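Local structure of ABC-type phosphate transport system, periplasmic component (Lactobacillus brevis, 4ECF) at residues Thr84-Lys89 / Lys180-Leu185; Leu124-Ala128 / Asp154-Val159; Thr133-Phe137 / Ser171-Phe175; Glu194-Thr199 / Leu243-Leu249; Ile204-Glu208 / Met248-Arg252. The protein binds phosphate and probably serves as the extracytoplasmic solute-binding component that delivers it to a PstSACB-type ABC importer. All coordinates share one frame; numbering follows the deposited sequence. Where two conformers were deposited one is given.

Overall arrangement
Contacts 2 and 3 meet at the bound phosphate: Arg127 in 124-128 and Thr133 in 133-137 both bond to it, and the two contact centres lie about 9 Å apart. Their segments alternate along the chain, and strands 123-127 and 169-174 are neighbours in one sheet. Contact 1, about 12 Å between centres from contact 3, joins that sheet through strand 73-87, which pairs with both 169-174 and 183-187. Contact 3 also touches contact 5, where Thr136 CG2 packs on Trp205 O. Contacts 4 and 5, about 7 Å between centres, share Met248 and Leu249 and hold the C-terminal segment; contact 4 lies about 26 Å from contact 2, centre to centre.

Contact 1. Residues Thr84-Lys89 / Lys180-Leu185; sequences TPIVNK and KTVQAL. With EDO (1,2-ethanediol), chain K.
Val87 and Gln183 face each other as a hydrogen-bonded pair where strands 73-87 and 183-187 run antiparallel in the mixed sheet of this periplasmic-binding-protein fold. Val87 N donates to Gln183 O at 2.8 Å, and Gln183 N returns a bond to Val87 O within the carbonyl plane. Ile86 and Ala184 form the adjoining non-hydrogen-bonded pair, in which Ile86 CA approaches Gln183 O as a CA-H...O contact. Pro85 O takes two donors from opposite faces of its plane, Leu185 N and Thr84 OG1, so this oxygen is held by two bonds, only the first of them from the partner strand. Among the apolar contacts, Leu185 lies across Val87 at about a right angle, its CD1 3.6 Å from Val87 CG1, while CD2 of the same leucine meets Val87 CG2. Ile86 CG2 meets Val182 CG2 at 4.1 Å, and Val163 of helix 156-165 touches both residues. Polar links continue beyond the strands. One water accepts from Lys89 N and donates to Thr181 O; a second donates to Lys89 O and Gln183 OE1. The Lys89 chain bends at its third torsion (chi3 -57°), folding back along 180-182 to bring Lys89 NZ within 2.9 Å of Lys180 O.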
# COMPACT_ATOMS: atom_id res chain seq x y z
N THR A 84 -6.77 -4.18 -0.56
CA THR A 84 -7.85 -5.15 -0.77
C THR A 84 -7.31 -6.55 -1.06
O THR A 84 -6.29 -6.71 -1.74
CB THR A 84 -8.79 -4.74 -1.89
OG1 THR A 84 -9.88 -5.68 -1.98
CG2 THR A 84 -8.12 -4.66 -3.24
N PRO A 85 -7.96 -7.57 -0.51
CA PRO A 85 -7.70 -8.92 -1.03
C PRO A 85 -8.08 -8.98 -2.50
O PRO A 85 -9.01 -8.28 -2.96
CB PRO A 85 -8.61 -9.83 -0.22
CG PRO A 85 -9.28 -9.00 0.80
CD PRO A 85 -9.11 -7.56 0.43
N ILE A 86 -7.31 -9.77 -3.26
CA ILE A 86 -7.61 -10.06 -4.63
C ILE A 86 -7.52 -11.54 -4.87
O ILE A 86 -6.73 -12.23 -4.24
CB ILE A 86 -6.64 -9.33 -5.62
CG1 ILE A 86 -5.16 -9.58 -5.30
CG2 ILE A 86 -6.92 -7.80 -5.64
CD1 ILE A 86 -4.22 -9.29 -6.47
N VAL A 87 -8.37 -12.04 -5.75
CA VAL A 87 -8.39 -13.45 -6.09
C VAL A 87 -8.37 -13.66 -7.58
O VAL A 87 -8.73 -12.80 -8.36
CB VAL A 87 -9.60 -14.18 -5.48
CG1 VAL A 87 -9.61 -14.09 -3.96
CG2 VAL A 87 -10.91 -13.65 -6.07
N ASN A 88 -7.95 -14.86 -7.97
CA ASN A 88 -8.05 -15.29 -9.34
C ASN A 88 -9.53 -15.30 -9.71
O ASN A 88 -10.38 -15.64 -8.89
CB ASN A 88 -7.43 -16.68 -9.48
CG ASN A 88 -7.53 -17.23 -10.89
OD1 ASN A 88 -8.52 -17.88 -11.23
ND2 ASN A 88 -6.52 -17.00 -11.70
N LYS A 89 -9.86 -14.85 -10.91
CA LYS A 89 -11.27 -14.64 -11.28
C LYS A 89 -12.15 -15.89 -11.32
O LYS A 89 -13.37 -15.79 -11.35
CB LYS A 89 -11.33 -13.89 -12.62
CG LYS A 89 -10.84 -12.46 -12.53
CD LYS A 89 -11.07 -11.66 -13.81
CE LYS A 89 -10.41 -12.30 -15.02
NZ LYS A 89 -10.66 -11.51 -16.27
N LYS A 180 -8.86 -5.51 -14.40
CA LYS A 180 -9.72 -6.56 -14.95
C LYS A 180 -9.12 -7.96 -14.91
O LYS A 180 -9.85 -8.94 -15.10
CB LYS A 180 -10.08 -6.24 -16.41
CG LYS A 180 -11.03 -5.07 -16.60
CD LYS A 180 -11.44 -4.91 -18.06
CE LYS A 180 -10.31 -4.36 -18.93
NZ LYS A 180 -9.92 -2.98 -18.55
N THR A 181 -7.81 -8.08 -14.68
CA THR A 181 -7.18 -9.40 -14.63
C THR A 181 -7.41 -10.14 -13.30
O THR A 181 -7.18 -11.34 -13.22
CB THR A 181 -5.66 -9.32 -14.90
OG1 THR A 181 -5.04 -8.60 -13.84
CG2 THR A 181 -5.36 -8.61 -16.24
N VAL A 182 -7.84 -9.41 -12.27
CA VAL A 182 -8.10 -9.99 -10.94
C VAL A 182 -9.44 -9.50 -10.37
O VAL A 182 -10.05 -8.56 -10.90
CB VAL A 182 -6.95 -9.67 -9.96
CG1 VAL A 182 -5.63 -10.27 -10.46
CG2 VAL A 182 -6.81 -8.16 -9.75
N GLN A 183 -9.88 -10.14 -9.28
CA GLN A 183 -11.13 -9.82 -8.62
C GLN A 183 -10.85 -9.36 -7.20
O GLN A 183 -10.32 -10.13 -6.41
CB GLN A 183 -12.07 -11.04 -8.64
CG GLN A 183 -13.28 -10.97 -7.70
CD GLN A 183 -14.38 -10.11 -8.27
OE1 GLN A 183 -14.98 -10.47 -9.27
NE2 GLN A 183 -14.66 -8.96 -7.63
N ALA A 184 -11.19 -8.11 -6.87
CA ALA A 184 -11.15 -7.61 -5.48
C ALA A 184 -12.30 -8.22 -4.72
O ALA A 184 -13.43 -8.28 -5.20
CB ALA A 184 -11.27 -6.08 -5.40
N LEU A 185 -12.02 -8.65 -3.50
CA LEU A 185 -13.07 -9.11 -2.62
C LEU A 185 -13.65 -8.04 -1.73
O LEU A 185 -12.90 -7.22 -1.14
CB LEU A 185 -12.53 -10.23 -1.70
CG LEU A 185 -12.04 -11.50 -2.35
CD1 LEU A 185 -11.54 -12.50 -1.32
CD2 LEU A 185 -13.06 -12.17 -3.27
C1 EDO K . -6.64 -19.89 -14.44
O1 EDO K . -7.71 -19.77 -13.49
C2 EDO K . -6.68 -18.75 -15.44
O2 EDO K . -6.71 -17.50 -14.74
O HOH W 1 -7.78 -14.09 -12.78
O HOH W 2 -14.37 -12.79 -10.96

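Contact 2. Residues Leu124-Ala128 / Asp154-Val159; sequences LINRA and DSSGMV. With PO4 (phosphate ion), chain B.
Arg127 lays one face of its guanidinium over the backbone at the start of helix 156-165, with Ser155 CA and Ser156 N lying over that face, displaced toward its rim. Ser156 N is 3.6 Å from Arg127 NH1, and no hydrogen bond joins the two segments directly. The aliphatic part of the same side chain crosses Val159 at about a right angle; CG2 of Val159 sits 3.4 Å from Arg127 CD and also touches CG. Bends at chi2 (-79°) and chi3 (-51°) turn the arginine from strand 123-127 toward the ligand. Its NH2 gives a fairly straight bond of 2.8 Å to phosphate O3, which lies at the guanidinium edge, in plane; the bond from NH1 to O1 is weak. A water, also in plane at that edge, accepts from Arg127 NH2 and donates to Asp154 O. Farther back, Ile125 CG2 packs on Val159 CG2 at 4.3 Å. Ser155 is the N-cap of the helix, its OG accepting from Met158 N (a selenomethionine) at 3.1 Å, while Ser156 OG is bonded to Thr12, itself a phosphate ligand. Ser131, Thr41, Gly132 N and Ala13 N supply further bonds to the anion. An arginine is thus joined by hydroxyls and backbone amides in gripping the anion, as in the phosphate site of PstS-type binding proteins.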
# COMPACT_ATOMS: atom_id res chain seq x y z
N LEU A 124 -2.20 -19.55 -1.47
CA LEU A 124 -1.87 -18.28 -0.83
C LEU A 124 -0.66 -17.69 -1.53
O LEU A 124 0.34 -18.38 -1.78
CB LEU A 124 -1.57 -18.48 0.67
CG LEU A 124 -2.70 -19.06 1.52
CD1 LEU A 124 -2.19 -19.29 2.94
CD2 LEU A 124 -3.95 -18.20 1.48
N ILE A 125 -0.77 -16.39 -1.83
CA ILE A 125 0.36 -15.62 -2.33
C ILE A 125 0.61 -14.48 -1.35
O ILE A 125 -0.29 -13.71 -1.05
CB ILE A 125 0.07 -15.07 -3.75
CG1 ILE A 125 -0.35 -16.20 -4.70
CG2 ILE A 125 1.27 -14.30 -4.28
CD1 ILE A 125 0.75 -17.16 -5.07
N ASN A 126 1.83 -14.38 -0.83
CA ASN A 126 2.16 -13.34 0.14
C ASN A 126 3.20 -12.41 -0.42
O ASN A 126 3.92 -12.73 -1.38
CB ASN A 126 2.70 -13.97 1.44
CG ASN A 126 1.60 -14.38 2.38
OD1 ASN A 126 1.53 -15.54 2.77
ND2 ASN A 126 0.77 -13.45 2.76
N ARG A 127 3.30 -11.21 0.18
CA ARG A 127 4.48 -10.43 -0.01
C ARG A 127 5.51 -10.83 1.03
O ARG A 127 5.19 -11.43 2.07
CB ARG A 127 4.14 -8.93 0.14
CG ARG A 127 3.23 -8.39 -0.95
CD ARG A 127 3.94 -8.07 -2.27
NE ARG A 127 5.10 -7.23 -1.99
CZ ARG A 127 5.02 -5.93 -1.75
NH1 ARG A 127 3.85 -5.30 -1.82
NH2 ARG A 127 6.10 -5.26 -1.42
N ALA A 128 6.76 -10.44 0.77
CA ALA A 128 7.83 -10.62 1.72
C ALA A 128 7.71 -9.73 2.94
O ALA A 128 7.14 -8.63 2.89
CB ALA A 128 9.17 -10.41 1.04
N ASP A 154 7.85 -10.08 -4.74
CA ASP A 154 8.64 -8.96 -4.23
C ASP A 154 7.95 -7.63 -4.41
O ASP A 154 8.47 -6.64 -3.93
CB ASP A 154 10.04 -8.90 -4.88
CG ASP A 154 10.99 -10.00 -4.39
OD1 ASP A 154 10.71 -10.66 -3.36
OD2 ASP A 154 12.03 -10.18 -5.06
N SER A 155 6.80 -7.58 -5.09
CA SER A 155 6.13 -6.28 -5.31
C SER A 155 4.63 -6.45 -5.47
O SER A 155 4.15 -7.53 -5.80
CB SER A 155 6.65 -5.60 -6.60
OG SER A 155 6.31 -6.35 -7.75
N SER A 156 3.93 -5.32 -5.38
CA SER A 156 2.50 -5.25 -5.68
C SER A 156 2.20 -5.76 -7.10
O SER A 156 1.27 -6.52 -7.31
CB SER A 156 2.02 -3.79 -5.56
OG SER A 156 2.18 -3.26 -4.26
N GLY A 157 2.98 -5.31 -8.09
CA GLY A 157 2.75 -5.70 -9.47
C GLY A 157 2.92 -7.19 -9.73
O GLY A 157 2.12 -7.77 -10.46
N MSE A 158 3.91 -7.80 -9.08
CA MSE A 158 4.12 -9.25 -9.22
C MSE A 158 3.03 -10.07 -8.51
O MSE A 158 2.62 -11.10 -9.03
CB MSE A 158 5.52 -9.64 -8.78
CG MSE A 158 6.58 -9.05 -9.70
SE MSE A 158 8.39 -9.46 -9.10
CE MSE A 158 8.66 -8.27 -7.62
N VAL A 159 2.55 -9.62 -7.35
CA VAL A 159 1.42 -10.26 -6.67
C VAL A 159 0.21 -10.23 -7.64
O VAL A 159 -0.43 -11.25 -7.89
CB VAL A 159 1.09 -9.56 -5.32
CG1 VAL A 159 -0.38 -9.79 -4.98
CG2 VAL A 159 2.02 -10.06 -4.19
P PO4 B . 4.82 -2.20 -0.10
O1 PO4 B . 3.87 -3.36 0.21
O2 PO4 B . 5.64 -1.80 1.07
O3 PO4 B . 5.66 -2.46 -1.31
O4 PO4 B . 3.93 -0.93 -0.51
O HOH W 3 8.93 -5.91 -0.81

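Contact 3. Residues Thr133-Phe137 / Ser171-Phe175; sequences TRATF and SYVAF. With PO4 (phosphate ion), chain B.
Thr133 and Phe137, one turn apart on helix 132-140, face Tyr172 on strand 169-174; the axes of the two short segments pass 8.8 Å apart with their N-to-C directions at 110°. Phe137 and Tyr172 form an offset stack, ring centroids 4.6 Å apart and planes inclined by 19°. The displacement puts Tyr172 CB over the face of the phenylalanine, a CH-pi contact at 3.9 Å from the ring centroid, while Tyr172 CD2 lies over its rim. At the edge of the tyrosine ring, near its plane, CD1 meets Thr133 CG2 at 3.8 Å. The extended chain of Arg134 passes the phenol end, where CG and CD each come 3.4 Å from Tyr172 OH; that hydroxyl is hydrogen-bonded to Asn126 ND2 and Arg127 N, and Arg134 forms a salt bridge with Glu138 and donates a hydrogen bond to Arg127 O. With CG2 anti to the backbone N (chi1 -55° for OG1), Thr133 offers its methyl to the tyrosine and its hydroxyl to the ligand. Thr133 OG1 donates to phosphate O1 at 2.7 Å and accepts from a water that Ala174 N also reaches. Thr133 N bonds to that same oxygen, so phosphate O1 is gripped twice by one residue at the helix start, where the helix dipole probably favours the anion.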
# COMPACT_ATOMS: atom_id res chain seq x y z
N THR A 133 2.26 -3.20 2.73
CA THR A 133 0.94 -3.81 2.37
C THR A 133 0.69 -5.02 3.27
O THR A 133 -0.41 -5.16 3.86
CB THR A 133 0.89 -4.21 0.91
OG1 THR A 133 1.21 -3.07 0.07
CG2 THR A 133 -0.56 -4.63 0.59
N ARG A 134 1.68 -5.89 3.37
CA ARG A 134 1.53 -7.05 4.19
C ARG A 134 1.29 -6.69 5.68
O ARG A 134 0.40 -7.24 6.30
CB ARG A 134 2.71 -8.00 4.06
CG ARG A 134 2.62 -9.20 5.01
CD ARG A 134 3.69 -10.21 4.72
NE ARG A 134 3.60 -11.31 5.67
CZ ARG A 134 4.25 -12.46 5.53
NH1 ARG A 134 5.01 -12.65 4.49
NH2 ARG A 134 4.11 -13.41 6.44
N ALA A 135 2.07 -5.74 6.24
CA ALA A 135 1.88 -5.34 7.63
C ALA A 135 0.48 -4.82 7.88
O ALA A 135 -0.16 -5.13 8.87
CB ALA A 135 2.94 -4.33 8.04
N THR A 136 -0.01 -4.00 6.95
CA THR A 136 -1.33 -3.36 7.09
C THR A 136 -2.42 -4.40 6.99
O THR A 136 -3.39 -4.40 7.76
CB THR A 136 -1.50 -2.23 6.04
OG1 THR A 136 -0.47 -1.25 6.25
CG2 THR A 136 -2.84 -1.55 6.25
N PHE A 137 -2.21 -5.36 6.09
CA PHE A 137 -3.20 -6.40 5.83
C PHE A 137 -3.30 -7.33 7.05
O PHE A 137 -4.41 -7.64 7.54
CB PHE A 137 -2.85 -7.17 4.55
CG PHE A 137 -3.86 -8.24 4.20
CD1 PHE A 137 -5.10 -7.89 3.70
CD2 PHE A 137 -3.57 -9.60 4.38
CE1 PHE A 137 -6.04 -8.86 3.34
CE2 PHE A 137 -4.52 -10.58 4.05
CZ PHE A 137 -5.74 -10.21 3.52
N SER A 171 -4.32 -13.09 -2.76
CA SER A 171 -3.29 -12.21 -2.20
C SER A 171 -3.95 -10.89 -1.79
O SER A 171 -5.17 -10.82 -1.59
CB SER A 171 -2.14 -11.97 -3.16
OG SER A 171 -1.01 -11.45 -2.46
N TYR A 172 -3.11 -9.90 -1.62
CA TYR A 172 -3.57 -8.56 -1.21
C TYR A 172 -2.76 -7.53 -1.96
O TYR A 172 -1.56 -7.71 -2.17
CB TYR A 172 -3.44 -8.43 0.31
CG TYR A 172 -2.20 -9.03 0.86
CD1 TYR A 172 -1.01 -8.35 0.86
CD2 TYR A 172 -2.17 -10.38 1.29
CE1 TYR A 172 0.15 -8.91 1.35
CE2 TYR A 172 -1.02 -10.95 1.78
CZ TYR A 172 0.17 -10.21 1.81
OH TYR A 172 1.33 -10.79 2.29
N VAL A 173 -3.39 -6.39 -2.30
CA VAL A 173 -2.75 -5.35 -3.05
C VAL A 173 -3.45 -4.02 -2.82
O VAL A 173 -4.64 -3.96 -2.49
CB VAL A 173 -2.71 -5.68 -4.57
CG1 VAL A 173 -4.06 -5.43 -5.26
CG2 VAL A 173 -1.50 -5.03 -5.22
N ALA A 174 -2.65 -2.98 -2.95
CA ALA A 174 -3.18 -1.59 -2.88
C ALA A 174 -4.28 -1.38 -3.95
O ALA A 174 -4.18 -1.89 -5.05
CB ALA A 174 -2.03 -0.60 -3.07
N PHE A 175 -5.30 -0.56 -3.64
CA PHE A 175 -6.42 -0.30 -4.54
C PHE A 175 -6.07 0.06 -6.02
O PHE A 175 -6.68 -0.48 -6.96
CB PHE A 175 -7.29 0.85 -3.97
CG PHE A 175 -8.24 0.48 -2.85
CD1 PHE A 175 -8.19 -0.73 -2.16
CD2 PHE A 175 -9.15 1.42 -2.41
CE1 PHE A 175 -9.07 -0.99 -1.12
CE2 PHE A 175 -10.05 1.14 -1.37
CZ PHE A 175 -9.98 -0.04 -0.72
P PO4 B . 4.82 -2.20 -0.10
O1 PO4 B . 3.87 -3.36 0.21
O2 PO4 B . 5.64 -1.80 1.07
O3 PO4 B . 5.66 -2.46 -1.31
O4 PO4 B . 3.93 -0.93 -0.51
O HOH W 4 0.14 -3.45 -2.53

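Contact 4. Residues Glu194-Thr199 / Leu243-Leu249; sequences EVNVTT and LSPDQML
Glu194 reaches from the short helix 194-198 across Leu243 to Gln247, joining that helix to the loop and 3-10 turn between helix 230-239 and strand 250-252, near the C-terminal end of the chain in this periplasmic-binding-protein fold. From CB its chain runs out extended (chi1 165°, chi2 -170°). CG rests against Leu243, 3.9 Å from that residue's CG, and CD leads on to the carboxylate. At the tip, OE2 accepts from Gln247 NE2 at 2.7 Å in a nearly straight bond (169° at the hydrogen). The donor comes from above the carboxylate plane, while the oxygen lies in the amide plane, and the two flat groups stand at about a right angle. The other end of that amide is held too: Gln247 OE1 accepts from Ser244 N, closing the turn on itself and fixing the rotation of the amide. Behind this polar pair, Val197 CG1 packs on Leu243 CD2 at 3.8 Å. Selenomethionine Met248 bends at chi2 and chi3 so that its CE meets both Val197 CG1 and the carbonyl oxygen of Val197; Val80 of strand 73-87 lines the same apolar patch. Toward the helix end, Thr198 OG1 turns back to Val195 O, and the side chain of Leu249 lies alongside those of Thr198 and Thr199. There the backbones join, Leu249 N donating to Thr198 O at 2.9 Å.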
# COMPACT_ATOMS: atom_id res chain seq x y z
N GLU A 194 -13.44 3.92 -2.07
CA GLU A 194 -12.91 5.14 -1.46
C GLU A 194 -13.79 5.61 -0.32
O GLU A 194 -13.31 5.88 0.76
CB GLU A 194 -12.85 6.25 -2.54
CG GLU A 194 -12.66 7.66 -1.94
CD GLU A 194 -12.83 8.79 -2.95
OE1 GLU A 194 -13.98 9.04 -3.41
OE2 GLU A 194 -11.81 9.47 -3.22
N VAL A 195 -15.11 5.66 -0.53
CA VAL A 195 -16.01 6.15 0.50
C VAL A 195 -15.90 5.31 1.75
O VAL A 195 -15.87 5.81 2.88
CB VAL A 195 -17.48 6.30 0.01
CG1 VAL A 195 -18.07 4.96 -0.43
CG2 VAL A 195 -18.35 6.97 1.06
N ASN A 196 -15.81 3.99 1.56
CA ASN A 196 -15.74 3.13 2.74
C ASN A 196 -14.41 3.30 3.51
O ASN A 196 -14.35 3.06 4.70
CB ASN A 196 -15.97 1.68 2.34
CG ASN A 196 -17.45 1.37 2.04
OD1 ASN A 196 -18.36 2.09 2.47
ND2 ASN A 196 -17.69 0.29 1.31
N VAL A 197 -13.32 3.67 2.83
CA VAL A 197 -12.06 3.94 3.54
C VAL A 197 -12.23 5.24 4.35
O VAL A 197 -11.83 5.31 5.52
CB VAL A 197 -10.88 4.08 2.54
CG1 VAL A 197 -9.65 4.63 3.27
CG2 VAL A 197 -10.54 2.75 1.88
N THR A 198 -12.88 6.25 3.75
CA THR A 198 -13.00 7.53 4.46
C THR A 198 -13.69 7.41 5.80
O THR A 198 -13.40 8.16 6.72
CB THR A 198 -13.68 8.62 3.61
OG1 THR A 198 -15.07 8.33 3.46
CG2 THR A 198 -12.99 8.84 2.27
N THR A 199 -14.65 6.50 5.91
CA THR A 199 -15.40 6.31 7.15
C THR A 199 -14.83 5.22 8.08
O THR A 199 -15.39 4.95 9.17
CB THR A 199 -16.84 5.90 6.81
OG1 THR A 199 -16.80 4.64 6.12
CG2 THR A 199 -17.54 6.96 5.94
N LEU A 243 -6.61 8.31 -1.60
CA LEU A 243 -7.38 9.35 -0.95
C LEU A 243 -6.44 10.47 -0.53
O LEU A 243 -5.35 10.23 -0.01
CB LEU A 243 -8.15 8.80 0.26
CG LEU A 243 -9.30 7.86 -0.03
CD1 LEU A 243 -8.82 6.46 -0.38
CD2 LEU A 243 -10.22 7.74 1.15
N SER A 244 -6.83 11.72 -0.81
CA SER A 244 -6.17 12.85 -0.18
C SER A 244 -6.52 12.80 1.31
O SER A 244 -7.66 12.52 1.65
CB SER A 244 -6.66 14.18 -0.78
OG SER A 244 -6.11 15.22 -0.00
N PRO A 245 -5.56 13.09 2.20
CA PRO A 245 -5.90 12.99 3.63
C PRO A 245 -7.09 13.84 4.10
O PRO A 245 -7.81 13.41 5.00
CB PRO A 245 -4.57 13.38 4.31
CG PRO A 245 -3.54 12.94 3.33
CD PRO A 245 -4.13 13.41 2.04
N ASP A 246 -7.35 14.98 3.47
CA ASP A 246 -8.52 15.81 3.79
C ASP A 246 -9.87 15.15 3.48
O ASP A 246 -10.88 15.67 3.90
CB ASP A 246 -8.47 17.10 2.97
CG ASP A 246 -8.67 16.83 1.49
OD1 ASP A 246 -7.69 16.42 0.85
OD2 ASP A 246 -9.80 16.99 0.97
N GLN A 247 -9.89 14.07 2.70
CA GLN A 247 -11.13 13.32 2.46
C GLN A 247 -11.50 12.43 3.65
O GLN A 247 -12.65 12.00 3.78
CB GLN A 247 -10.94 12.44 1.24
CG GLN A 247 -10.79 13.17 -0.07
CD GLN A 247 -10.69 12.19 -1.21
OE1 GLN A 247 -9.62 11.95 -1.73
NE2 GLN A 247 -11.81 11.55 -1.55
N MSE A 248 -10.52 12.10 4.51
CA MSE A 248 -10.76 11.20 5.63
C MSE A 248 -11.73 11.78 6.64
O MSE A 248 -11.66 12.97 6.99
CB MSE A 248 -9.43 10.81 6.32
CG MSE A 248 -8.45 9.96 5.47
SE MSE A 248 -9.17 8.41 4.62
CE MSE A 248 -9.14 7.37 6.08
N LEU A 249 -12.66 10.94 7.08
CA LEU A 249 -13.65 11.30 8.09
C LEU A 249 -13.31 10.66 9.42
O LEU A 249 -14.10 10.73 10.38
CB LEU A 249 -15.05 10.89 7.61
CG LEU A 249 -15.55 11.65 6.38
CD1 LEU A 249 -16.88 11.07 5.94
CD2 LEU A 249 -15.75 13.15 6.60

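Contact 5. Residues Ile204-Glu208 / Met248-Arg252; sequences IWSYE and MLVER
Trp205 is sandwiched between Arg252 and Met248. On one face the guanidinium of Arg252 lies nearly flat, planes 24° apart, with NH1 over the centre of the indole and CZ 4.1 Å from the centroid of the six-membered ring, a cation-pi contact. Met248 CE covers the opposite face, a CH-pi contact at 3.8 Å from the same centroid, with SE standing farther out along the ring normal. Val250 CG2 adds packing near Trp205 CZ2. The arginine is held in place by Trp205's own backbone: NH1 and NH2 both donate end-on to Trp205 O, each at 3.0 Å, and this oxygen lies in the guanidinium plane. A bend at chi3 (68°) folds the chain back over the indole. Next, Tyr207 OH accepts from Arg252 N at 3.1 Å, and a water that bonds to the hydroxyl also donates to Val250 O. Farther out, Asn200 holds Trp205 NE1, and the ring of Phe140 makes a second cation-pi contact with Arg252. Strands 205-208 and 250-252 are not paired; their axes cross at -78°, 9.3 Å apart. Strand 205-213 pairs with 73-87 in the main sheet, whereas 250-252 pairs with 258-260, so these side chains join the small C-terminal hairpin to that sheet, beside helix 194-198.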
# COMPACT_ATOMS: atom_id res chain seq x y z
N ILE A 204 -9.00 -1.69 6.11
CA ILE A 204 -7.63 -2.02 5.61
C ILE A 204 -7.11 -0.88 4.71
O ILE A 204 -7.41 -0.84 3.52
CB ILE A 204 -7.56 -3.38 4.87
CG1 ILE A 204 -8.51 -4.44 5.47
CG2 ILE A 204 -6.11 -3.84 4.87
CD1 ILE A 204 -8.45 -5.75 4.70
N TRP A 205 -6.31 0.01 5.31
CA TRP A 205 -5.81 1.21 4.65
C TRP A 205 -4.66 1.69 5.49
O TRP A 205 -4.55 1.35 6.70
CB TRP A 205 -6.87 2.29 4.46
CG TRP A 205 -7.53 2.77 5.72
CD1 TRP A 205 -8.77 2.39 6.22
CD2 TRP A 205 -7.07 3.83 6.58
NE1 TRP A 205 -9.06 3.09 7.36
CE2 TRP A 205 -8.07 3.97 7.64
CE3 TRP A 205 -5.91 4.61 6.63
CZ2 TRP A 205 -7.93 4.91 8.65
CZ3 TRP A 205 -5.80 5.56 7.66
CH2 TRP A 205 -6.79 5.69 8.65
N SER A 206 -3.80 2.49 4.89
CA SER A 206 -2.75 3.16 5.68
C SER A 206 -2.45 4.54 5.12
O SER A 206 -2.83 4.86 4.01
CB SER A 206 -1.46 2.34 5.73
OG SER A 206 -0.76 2.38 4.49
N TYR A 207 -1.69 5.32 5.90
CA TYR A 207 -1.18 6.59 5.43
C TYR A 207 0.06 6.30 4.58
O TYR A 207 0.78 5.33 4.82
CB TYR A 207 -0.80 7.53 6.60
CG TYR A 207 -1.99 7.90 7.47
CD1 TYR A 207 -2.93 8.85 7.07
CD2 TYR A 207 -2.16 7.29 8.71
CE1 TYR A 207 -4.02 9.18 7.89
CE2 TYR A 207 -3.26 7.61 9.52
CZ TYR A 207 -4.17 8.59 9.10
OH TYR A 207 -5.27 8.93 9.91
N GLU A 208 0.23 7.11 3.55
CA GLU A 208 1.41 7.10 2.67
C GLU A 208 2.36 8.19 3.06
O GLU A 208 1.96 9.37 3.22
CB GLU A 208 1.00 7.29 1.22
CG GLU A 208 0.11 6.18 0.67
CD GLU A 208 0.84 4.88 0.42
OE1 GLU A 208 1.49 4.36 1.37
OE2 GLU A 208 0.73 4.41 -0.73
N MSE A 248 -10.52 12.10 4.51
CA MSE A 248 -10.76 11.20 5.63
C MSE A 248 -11.73 11.78 6.64
O MSE A 248 -11.66 12.97 6.99
CB MSE A 248 -9.43 10.81 6.32
CG MSE A 248 -8.45 9.96 5.47
SE MSE A 248 -9.17 8.41 4.62
CE MSE A 248 -9.14 7.37 6.08
N LEU A 249 -12.66 10.94 7.08
CA LEU A 249 -13.65 11.30 8.09
C LEU A 249 -13.31 10.66 9.42
O LEU A 249 -14.10 10.73 10.38
CB LEU A 249 -15.05 10.89 7.61
CG LEU A 249 -15.55 11.65 6.38
CD1 LEU A 249 -16.88 11.07 5.94
CD2 LEU A 249 -15.75 13.15 6.60
N VAL A 250 -12.16 9.98 9.45
CA VAL A 250 -11.59 9.43 10.67
C VAL A 250 -10.08 9.72 10.68
O VAL A 250 -9.50 10.03 9.64
CB VAL A 250 -11.80 7.90 10.80
CG1 VAL A 250 -13.28 7.56 10.76
CG2 VAL A 250 -11.08 7.16 9.69
N GLU A 251 -9.49 9.62 11.86
CA GLU A 251 -8.03 9.62 12.02
C GLU A 251 -7.65 8.38 12.82
O GLU A 251 -8.41 7.91 13.70
CB GLU A 251 -7.55 10.87 12.77
CG GLU A 251 -7.68 12.14 11.94
CD GLU A 251 -7.47 13.43 12.72
OE1 GLU A 251 -7.07 13.39 13.91
OE2 GLU A 251 -7.71 14.50 12.11
N ARG A 252 -6.47 7.84 12.52
CA ARG A 252 -5.99 6.65 13.21
C ARG A 252 -4.59 6.86 13.83
O ARG A 252 -3.67 7.25 13.14
CB ARG A 252 -6.01 5.42 12.27
CG ARG A 252 -5.91 4.11 13.01
CD ARG A 252 -5.93 2.92 12.05
NE ARG A 252 -4.72 2.84 11.22
CZ ARG A 252 -4.66 2.34 9.98
NH1 ARG A 252 -5.75 1.90 9.37
NH2 ARG A 252 -3.51 2.33 9.32
O HOH W 5 -6.92 10.42 8.85